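Local structure of thiol transferase (Phanerochaete chrysosporium, 4F0B) at residues A[132-137]-A[191-196]; A[169-174]-A[178-183]. The protein is a Ure2p-type glutathione transferase that binds oxidized glutathione disulfide and probably catalyses glutathione-dependent thiol transfer. One frame throughout, in Å; residues are numbered along the deposited sequence.

Contact 1 of 2, residues A[132-137]-A[191-196]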
ATOM      1  N   GLN A 132       1.928   1.280 -13.989  1.00  4.80           N
ATOM      2  CA  GLN A 132       1.181   0.799 -15.163  1.00  4.40           C
ATOM      3  C   GLN A 132       1.386   1.773 -16.305  1.00  4.57           C
ATOM      4  O   GLN A 132       1.476   1.347 -17.461  1.00  5.08           O
ATOM      5  CB  GLN A 132      -0.312   0.638 -14.872  1.00  4.54           C
ATOM      6  CG  GLN A 132      -0.647  -0.357 -13.727  1.00  5.72           C
ATOM      7  CD  GLN A 132       0.305  -1.529 -13.643  1.00  5.66           C
ATOM      8  OE1 GLN A 132       0.308  -2.427 -14.501  1.00  6.53           O
ATOM      9  NE2 GLN A 132       1.130  -1.526 -12.610  1.00  6.41           N
ATOM     10  N   ALA A 133       1.409   3.078 -16.006  1.00  5.27           N
ATOM     11  CA  ALA A 133       1.700   4.048 -17.062  1.00  5.62           C
ATOM     12  C   ALA A 133       3.058   3.780 -17.700  1.00  6.57           C
ATOM     13  O   ALA A 133       3.192   3.769 -18.913  1.00  6.79           O
ATOM     14  CB  ALA A 133       1.656   5.469 -16.501  1.00  5.84           C
ATOM     15  N   ASN A 134       4.061   3.492 -16.861  1.00  6.11           N
ATOM     16  CA  ASN A 134       5.371   3.171 -17.401  1.00  6.18           C
ATOM     17  C   ASN A 134       5.300   1.900 -18.218  1.00  6.05           C
ATOM     18  O   ASN A 134       5.886   1.824 -19.308  1.00  7.08           O
ATOM     19  CB  ASN A 134       6.350   2.959 -16.259  1.00  6.48           C
ATOM     20  CG  ASN A 134       6.842   4.264 -15.654  1.00  7.69           C
ATOM     21  OD1 ASN A 134       6.508   5.354 -16.119  1.00  9.30           O
ATOM     22  ND2 ASN A 134       7.638   4.139 -14.577  1.00  8.81           N
ATOM     23  N   HIS A 135       4.562   0.903 -17.720  1.00  5.52           N
ATOM     24  CA  HIS A 135       4.476  -0.337 -18.500  1.00  7.69           C
ATOM     25  C   HIS A 135       3.927  -0.069 -19.913  1.00  7.00           C
ATOM     26  O   HIS A 135       4.548  -0.403 -20.908  1.00  7.36           O
ATOM     27  CB  HIS A 135       3.598  -1.389 -17.837  1.00  7.87           C
ATOM     28  CG  HIS A 135       3.564  -2.645 -18.647  1.00  7.94           C
ATOM     29  ND1 HIS A 135       4.652  -3.489 -18.717  1.00  9.32           N
ATOM     30  CD2 HIS A 135       2.640  -3.140 -19.506  1.00  8.68           C
ATOM     31  CE1 HIS A 135       4.381  -4.474 -19.550  1.00  7.81           C
ATOM     32  NE2 HIS A 135       3.173  -4.283 -20.051  1.00  9.48           N
ATOM     33  N   PHE A 136       2.778   0.583 -19.995  1.00  6.32           N
ATOM     34  CA  PHE A 136       2.147   0.763 -21.304  1.00  6.79           C
ATOM     35  C   PHE A 136       2.858   1.792 -22.183  1.00  7.75           C
ATOM     36  O   PHE A 136       2.928   1.622 -23.394  1.00  9.21           O
ATOM     37  CB  PHE A 136       0.655   1.068 -21.145  1.00  7.65           C
ATOM     38  CG  PHE A 136      -0.151  -0.125 -20.735  1.00  6.48           C
ATOM     39  CD1 PHE A 136      -0.434  -1.138 -21.650  1.00  6.88           C
ATOM     40  CD2 PHE A 136      -0.577  -0.235 -19.417  1.00  5.76           C
ATOM     41  CE1 PHE A 136      -1.194  -2.264 -21.262  1.00  8.63           C
ATOM     42  CE2 PHE A 136      -1.321  -1.345 -19.015  1.00  6.78           C
ATOM     43  CZ  PHE A 136      -1.624  -2.360 -19.933  1.00  8.72           C
ATOM     44  N   ASN A 137       3.389   2.843 -21.566  1.00  7.75           N
ATOM     45  CA  ASN A 137       3.979   3.913 -22.360  1.00  8.84           C
ATOM     46  C   ASN A 137       5.425   3.617 -22.743  1.00  9.28           C
ATOM     47  O   ASN A 137       5.883   4.072 -23.792  1.00 11.35           O
ATOM     48  CB  ASN A 137       3.890   5.215 -21.580  1.00  8.76           C
ATOM     49  CG  ASN A 137       4.005   6.438 -22.468  1.00 14.47           C
ATOM     50  OD1 ASN A 137       3.613   6.415 -23.638  1.00 13.80           O
ATOM     51  ND2 ASN A 137       4.536   7.516 -21.905  1.00 16.38           N
ATOM     52  N   PRO A 191       8.474  12.865 -15.148  1.00 10.38           N
ATOM     53  CA  PRO A 191       8.626  13.433 -16.502  1.00 11.13           C
ATOM     54  C   PRO A 191       8.835  12.353 -17.546  1.00 14.15           C
ATOM     55  O   PRO A 191       8.257  12.408 -18.649  1.00 17.38           O
ATOM     56  CB  PRO A 191       9.845  14.355 -16.357  1.00 13.23           C
ATOM     57  CG  PRO A 191       9.765  14.826 -14.893  1.00 11.01           C
ATOM     58  CD  PRO A 191       9.361  13.512 -14.169  1.00 10.37           C
ATOM     59  N   ARG A 192       9.624  11.340 -17.175  1.00 12.31           N
ATOM     60  CA  ARG A 192       9.835  10.197 -18.043  1.00 13.32           C
ATOM     61  C   ARG A 192       8.536   9.455 -18.301  1.00  9.77           C
ATOM     62  O   ARG A 192       8.265   9.062 -19.430  1.00 14.45           O
ATOM     63  CB  ARG A 192      10.839   9.246 -17.424  1.00 10.60           C
ATOM     64  CG  ARG A 192      11.135   8.191 -18.337  1.00 19.12           C
ATOM     65  CD  ARG A 192      12.084   7.194 -17.771  1.00 19.58           C
ATOM     66  NE  ARG A 192      12.293   6.228 -18.828  1.00 21.87           N
ATOM     67  CZ  ARG A 192      12.890   5.063 -18.667  1.00 18.74           C
ATOM     68  NH1 ARG A 192      13.336   4.692 -17.467  1.00 19.92           N
ATOM     69  NH2 ARG A 192      13.002   4.267 -19.702  1.00 20.21           N
ATOM     70  N   THR A 193       7.736   9.263 -17.248  1.00 13.01           N
ATOM     71  CA  THR A 193       6.452   8.591 -17.405  1.00 11.07           C
ATOM     72  C   THR A 193       5.608   9.309 -18.425  1.00 10.84           C
ATOM     73  O   THR A 193       4.909   8.681 -19.223  1.00 13.88           O
ATOM     74  CB  THR A 193       5.688   8.558 -16.062  1.00 10.04           C
ATOM     75  OG1 THR A 193       6.481   7.872 -15.097  1.00 11.20           O
ATOM     76  CG2 THR A 193       4.308   7.855 -16.214  1.00  9.08           C
ATOM     77  N   GLY A 194       5.627  10.643 -18.369  1.00 13.73           N
ATOM     78  CA  GLY A 194       4.889  11.451 -19.334  1.00 13.32           C
ATOM     79  C   GLY A 194       4.117  12.604 -18.689  1.00 15.42           C
ATOM     80  O   GLY A 194       3.303  13.260 -19.356  1.00 15.97           O
ATOM     81  N   LEU A 195       4.383  12.882 -17.420  1.00 13.32           N
ATOM     82  CA  LEU A 195       3.704  13.985 -16.767  1.00 14.72           C
ATOM     83  C   LEU A 195       4.545  15.239 -16.898  1.00 16.29           C
ATOM     84  O   LEU A 195       5.771  15.218 -16.703  1.00 20.66           O
ATOM     85  CB  LEU A 195       3.443  13.692 -15.284  1.00 15.00           C
ATOM     86  CG  LEU A 195       2.271  12.774 -14.954  1.00 18.48           C
ATOM     87  CD1 LEU A 195       2.680  11.344 -15.226  1.00 21.90           C
ATOM     88  CD2 LEU A 195       1.902  12.938 -13.501  1.00 14.91           C
ATOM     89  N   ASP A 196       3.891  16.347 -17.188  1.00 12.58           N
ATOM     90  CA  ASP A 196       4.570  17.621 -17.228  1.00 14.28           C
ATOM     91  C   ASP A 196       4.487  18.200 -15.819  1.00 13.28           C
ATOM     92  O   ASP A 196       3.409  18.631 -15.385  1.00 12.81           O
ATOM     93  CB  ASP A 196       3.845  18.551 -18.206  1.00 13.87           C
ATOM     94  CG  ASP A 196       4.543  19.877 -18.372  1.00 18.66           C
ATOM     95  OD1 ASP A 196       5.462  20.183 -17.589  1.00 16.53           O
ATOM     96  OD2 ASP A 196       4.148  20.627 -19.292  1.00 25.01           O
TER
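Asn134 and Thr193 mark the closest approach of the two backbones, 5.5 Å from CA to CA. Residues 132-137 belong to the last turns of helix 109-139, with a wider pi-type turn at 135-137; across from them the short helix 190-193 ends at Thr193, and Gly194 leaves helical geometry with positive phi. On its side Thr193 does nearly all the touching. Its OG1 donates to OD1 of Asn134 at 2.7 Å, meeting a lone pair in the carbonyl plane, while the two side chains cross at about a right angle. Gln130 NE2 donates to the same hydroxyl, whose single proton Ile189 O must share with Asn134 OD1. Thr193 CG2, anti to the backbone N, is turned to pack on Ala133 CB at 3.6 Å. One turn further on, Asn137 ND2 reaches the terminal carbonyl of the short helix, Thr193 O, at 2.9 Å; this bond is bent, with an N-H...O angle of 141° and the donor tilted 30° from the carbonyl plane. With an alanine here instead of Asn134, the hydroxyl of Thr193 would probably lose one acceptor and a gap would open beside its methyl group. Gln132 and His135, meanwhile, bond to the second subunit. The chemistry implies a small polar join in a buried setting, in which two asparagines of one helix tie down the side chain and main-chain carbonyl of the threonine ending another.

Contact 2 of 2, residues A[169-174]-A[178-183]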
ATOM      1  N   ARG A 169       3.043  24.132   1.754  1.00  7.33           N
ATOM      2  CA  ARG A 169       3.975  23.272   2.493  1.00  6.58           C
ATOM      3  C   ARG A 169       5.286  23.101   1.729  1.00  8.20           C
ATOM      4  O   ARG A 169       5.343  23.367   0.515  1.00 10.49           O
ATOM      5  CB  ARG A 169       3.347  21.865   2.711  1.00  6.11           C
ATOM      6  CG  ARG A 169       2.007  21.901   3.420  1.00  6.88           C
ATOM      7  CD  ARG A 169       1.593  20.492   3.796  1.00  8.52           C
ATOM      8  NE  ARG A 169       0.364  20.474   4.556  1.00 10.67           N
ATOM      9  CZ  ARG A 169       0.271  20.490   5.869  1.00 14.70           C
ATOM     10  NH1 ARG A 169       1.369  20.501   6.652  1.00 16.66           N
ATOM     11  NH2 ARG A 169      -0.947  20.459   6.408  1.00 18.42           N
ATOM     12  N   GLU A 170       6.318  22.604   2.407  1.00  6.89           N
ATOM     13  CA  GLU A 170       7.493  22.107   1.711  1.00  6.25           C
ATOM     14  C   GLU A 170       7.538  20.578   1.669  1.00  5.86           C
ATOM     15  O   GLU A 170       8.194  20.018   0.782  1.00  6.57           O
ATOM     16  CB  GLU A 170       8.799  22.598   2.346  1.00  6.81           C
ATOM     17  CG  GLU A 170       8.993  24.101   2.151  1.00  7.28           C
ATOM     18  CD  GLU A 170      10.440  24.532   2.394  1.00  7.75           C
ATOM     19  OE1 GLU A 170      11.166  23.870   3.189  1.00  9.40           O
ATOM     20  OE2 GLU A 170      10.863  25.522   1.771  1.00  9.62           O
ATOM     21  N   TYR A 171       6.883  19.892   2.624  1.00  6.04           N
ATOM     22  CA  TYR A 171       6.900  18.419   2.703  1.00  6.12           C
ATOM     23  C   TYR A 171       5.508  17.954   3.098  1.00  5.95           C
ATOM     24  O   TYR A 171       4.698  18.734   3.676  1.00  6.26           O
ATOM     25  CB  TYR A 171       7.973  17.907   3.703  1.00  6.12           C
ATOM     26  CG  TYR A 171       9.342  18.390   3.332  1.00  7.17           C
ATOM     27  CD1 TYR A 171      10.048  17.778   2.298  1.00  7.77           C
ATOM     28  CD2 TYR A 171       9.904  19.506   3.965  1.00  7.16           C
ATOM     29  CE1 TYR A 171      11.291  18.253   1.910  1.00  9.23           C
ATOM     30  CE2 TYR A 171      11.151  19.983   3.597  1.00  7.38           C
ATOM     31  CZ  TYR A 171      11.833  19.356   2.554  1.00  7.42           C
ATOM     32  OH  TYR A 171      13.066  19.871   2.192  1.00 10.09           O
ATOM     33  N   ILE A 172       5.220  16.688   2.793  1.00  6.99           N
ATOM     34  CA  ILE A 172       3.843  16.208   2.910  1.00  6.49           C
ATOM     35  C   ILE A 172       3.281  16.361   4.322  1.00  8.08           C
ATOM     36  O   ILE A 172       2.142  16.825   4.494  1.00  7.11           O
ATOM     37  CB  ILE A 172       3.760  14.740   2.455  1.00  5.99           C
ATOM     38  CG1 ILE A 172       4.162  14.642   0.977  1.00  6.73           C
ATOM     39  CG2 ILE A 172       2.356  14.159   2.703  1.00  8.47           C
ATOM     40  CD1 ILE A 172       4.368  13.186   0.543  1.00  9.58           C
ATOM     41  N   LEU A 173       4.083  15.989   5.315  1.00  7.05           N
ATOM     42  CA  LEU A 173       3.665  16.075   6.704  1.00  7.59           C
ATOM     43  C   LEU A 173       4.487  17.120   7.450  1.00  7.32           C
ATOM     44  O   LEU A 173       4.825  16.925   8.608  1.00  9.51           O
ATOM     45  CB  LEU A 173       3.719  14.697   7.403  1.00  8.23           C
ATOM     46  CG  LEU A 173       2.791  13.692   6.691  1.00 11.40           C
ATOM     47  CD1 LEU A 173       3.019  12.343   7.363  1.00 19.88           C
ATOM     48  CD2 LEU A 173       1.340  14.090   6.791  1.00 15.58           C
ATOM     49  N   GLY A 174       4.800  18.230   6.770  1.00  6.52           N
ATOM     50  CA  GLY A 174       5.473  19.339   7.461  1.00  7.24           C
ATOM     51  C   GLY A 174       6.976  19.230   7.340  1.00  6.54           C
ATOM     52  O   GLY A 174       7.631  19.973   6.599  1.00  7.70           O
ATOM     53  N   ILE A 178       9.687   9.845   5.872  1.00  5.70           N
ATOM     54  CA  ILE A 178       9.495   8.637   5.069  1.00  5.76           C
ATOM     55  C   ILE A 178       8.326   8.701   4.091  1.00  6.32           C
ATOM     56  O   ILE A 178       8.397   8.046   3.043  1.00  6.18           O
ATOM     57  CB  ILE A 178       9.431   7.354   5.909  1.00  5.94           C
ATOM     58  CG1 ILE A 178       8.306   7.404   6.952  1.00  5.99           C
ATOM     59  CG2 ILE A 178      10.806   7.108   6.575  1.00  7.40           C
ATOM     60  CD1 ILE A 178       8.130   6.058   7.714  1.00  7.84           C
ATOM     61  N   ALA A 179       7.280   9.493   4.366  1.00  5.86           N
ATOM     62  CA  ALA A 179       6.242   9.652   3.359  1.00  5.92           C
ATOM     63  C   ALA A 179       6.740  10.367   2.112  1.00  6.93           C
ATOM     64  O   ALA A 179       6.378   9.977   0.988  1.00  7.51           O
ATOM     65  CB  ALA A 179       5.044  10.372   3.914  1.00  8.64           C
ATOM     66  N   ASP A 180       7.567  11.395   2.284  1.00  5.96           N
ATOM     67  CA  ASP A 180       8.182  12.043   1.136  1.00  6.22           C
ATOM     68  C   ASP A 180       9.104  11.104   0.390  1.00  4.87           C
ATOM     69  O   ASP A 180       9.068  11.066  -0.827  1.00  5.92           O
ATOM     70  CB  ASP A 180       8.988  13.258   1.581  1.00  5.45           C
ATOM     71  CG  ASP A 180       8.159  14.227   2.390  1.00  6.38           C
ATOM     72  OD1 ASP A 180       7.370  15.015   1.809  1.00  5.95           O
ATOM     73  OD2 ASP A 180       8.290  14.158   3.635  1.00  7.77           O
ATOM     74  N   ILE A 181       9.932  10.377   1.135  1.00  4.74           N
ATOM     75  CA  ILE A 181      10.904   9.483   0.522  1.00  5.07           C
ATOM     76  C   ILE A 181      10.220   8.442  -0.369  1.00  4.86           C
ATOM     77  O   ILE A 181      10.643   8.211  -1.509  1.00  6.31           O
ATOM     78  CB  ILE A 181      11.829   8.853   1.594  1.00  5.45           C
ATOM     79  CG1 ILE A 181      12.727   9.931   2.232  1.00  6.61           C
ATOM     80  CG2 ILE A 181      12.686   7.720   0.993  1.00  7.56           C
ATOM     81  CD1 ILE A 181      13.405   9.473   3.543  1.00  7.74           C
ATOM     82  N   LYS A 182       9.153   7.833   0.134  1.00  5.34           N
ATOM     83  CA  LYS A 182       8.427   6.831  -0.637  1.00  4.68           C
ATOM     84  C   LYS A 182       7.931   7.364  -1.968  1.00  5.16           C
ATOM     85  O   LYS A 182       8.138   6.738  -3.035  1.00  5.43           O
ATOM     86  CB  LYS A 182       7.248   6.289   0.170  1.00  3.91           C
ATOM     87  CG  LYS A 182       6.274   5.431  -0.672  1.00  3.71           C
ATOM     88  CD  LYS A 182       6.895   4.150  -1.215  1.00  3.42           C
ATOM     89  CE  LYS A 182       5.967   3.540  -2.298  1.00  4.68           C
ATOM     90  NZ  LYS A 182       6.668   2.478  -3.079  1.00  4.21           N
ATOM     91  N   ILE A 183       7.290   8.530  -1.937  1.00  4.70           N
ATOM     92  CA  ILE A 183       6.728   9.058  -3.167  1.00  4.28           C
ATOM     93  C   ILE A 183       7.794   9.628  -4.096  1.00  4.18           C
ATOM     94  O   ILE A 183       7.660   9.517  -5.326  1.00  5.29           O
ATOM     95  CB  ILE A 183       5.653  10.114  -2.874  1.00  4.39           C
ATOM     96  CG1 ILE A 183       4.529   9.441  -2.075  1.00  6.14           C
ATOM     97  CG2 ILE A 183       5.111  10.697  -4.196  1.00  6.98           C
ATOM     98  CD1 ILE A 183       3.377  10.363  -1.619  1.00  7.89           C
TER
HETATM   99  O   HOH W   1       6.513  14.563   5.496  1.00  8.40           O
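Ile172 and Ile183 meet through their terminal methyl groups, CD1 to CD1 at 3.7 Å, and form the apolar centre between the loop and the first turns of helix 178-187. Leu162 of helix 145-166 touches both side chains, which builds the pair into the helical core of the C-terminal domain. Ala179 fills in beside it: its CB lies 4.4 Å from Ile172 CD1 and 4.5 Å from Leu173 CD1.

Outward from this patch stands Asp180, whose side chain runs antiparallel alongside that of Ile172, bringing OD1 within 3.3 Å of Ile172 CG1. CG of Asp180 sits beside its own backbone N (chi1 -55°), and from there the carboxylate reaches across to the loop. OD1 accepts the backbone N-H of Ile172 through its syn lone pair, at 2.9 Å and almost straight (175°), and it also bonds Trp206 NE1 of helix 201-211. The Tyr171 ring presents its edge to OD1, the ring and carboxylate planes standing 83° apart. OD2 takes the other side of the work: a water 2.6 Å from it, donating to it, accepts the N-H of Leu173, and Gly177 N bonds it directly. This last bond corresponds to the aspartate half of the capping box that starts the equivalent helix in many glutathione transferases; Gly177, lacking a side chain, cannot supply the other half. The loop itself is a type I turn from Tyr171 to Gly174, closed by Gly174 N to Tyr171 O.

One buried carboxylate thus gathers the N-H groups of Ile172 and Gly177 directly, that of Leu173 through water, and the indole N-H of Trp206; these donors and the helix N-terminus would be expected to stabilise its negative charge, fixing the loop on the helix.

How the contacts relate
Contact 2 is nested, along the chain, inside the loop that contact 1 closes, and helices 178-187 and 190-193, one from each, are consecutive helices of the chain. In space the two are separate, with centres 22 Å apart and nearest atoms about 10 Å apart. Helix 109-139 joins them: its end supplies residues 132-137 of contact 1, while Trp118 and Ala122 further back touch Ile172 and Ile183 of contact 2. Both also lie near bound glutathione disulfide. Lys182, on the helix anchored by contact 2, touches the ligand, although the Ile183 side chain stays about 11 Å away; in contact 1 the Asn134 side chain is about 6 Å from a bound glutathione disulfide.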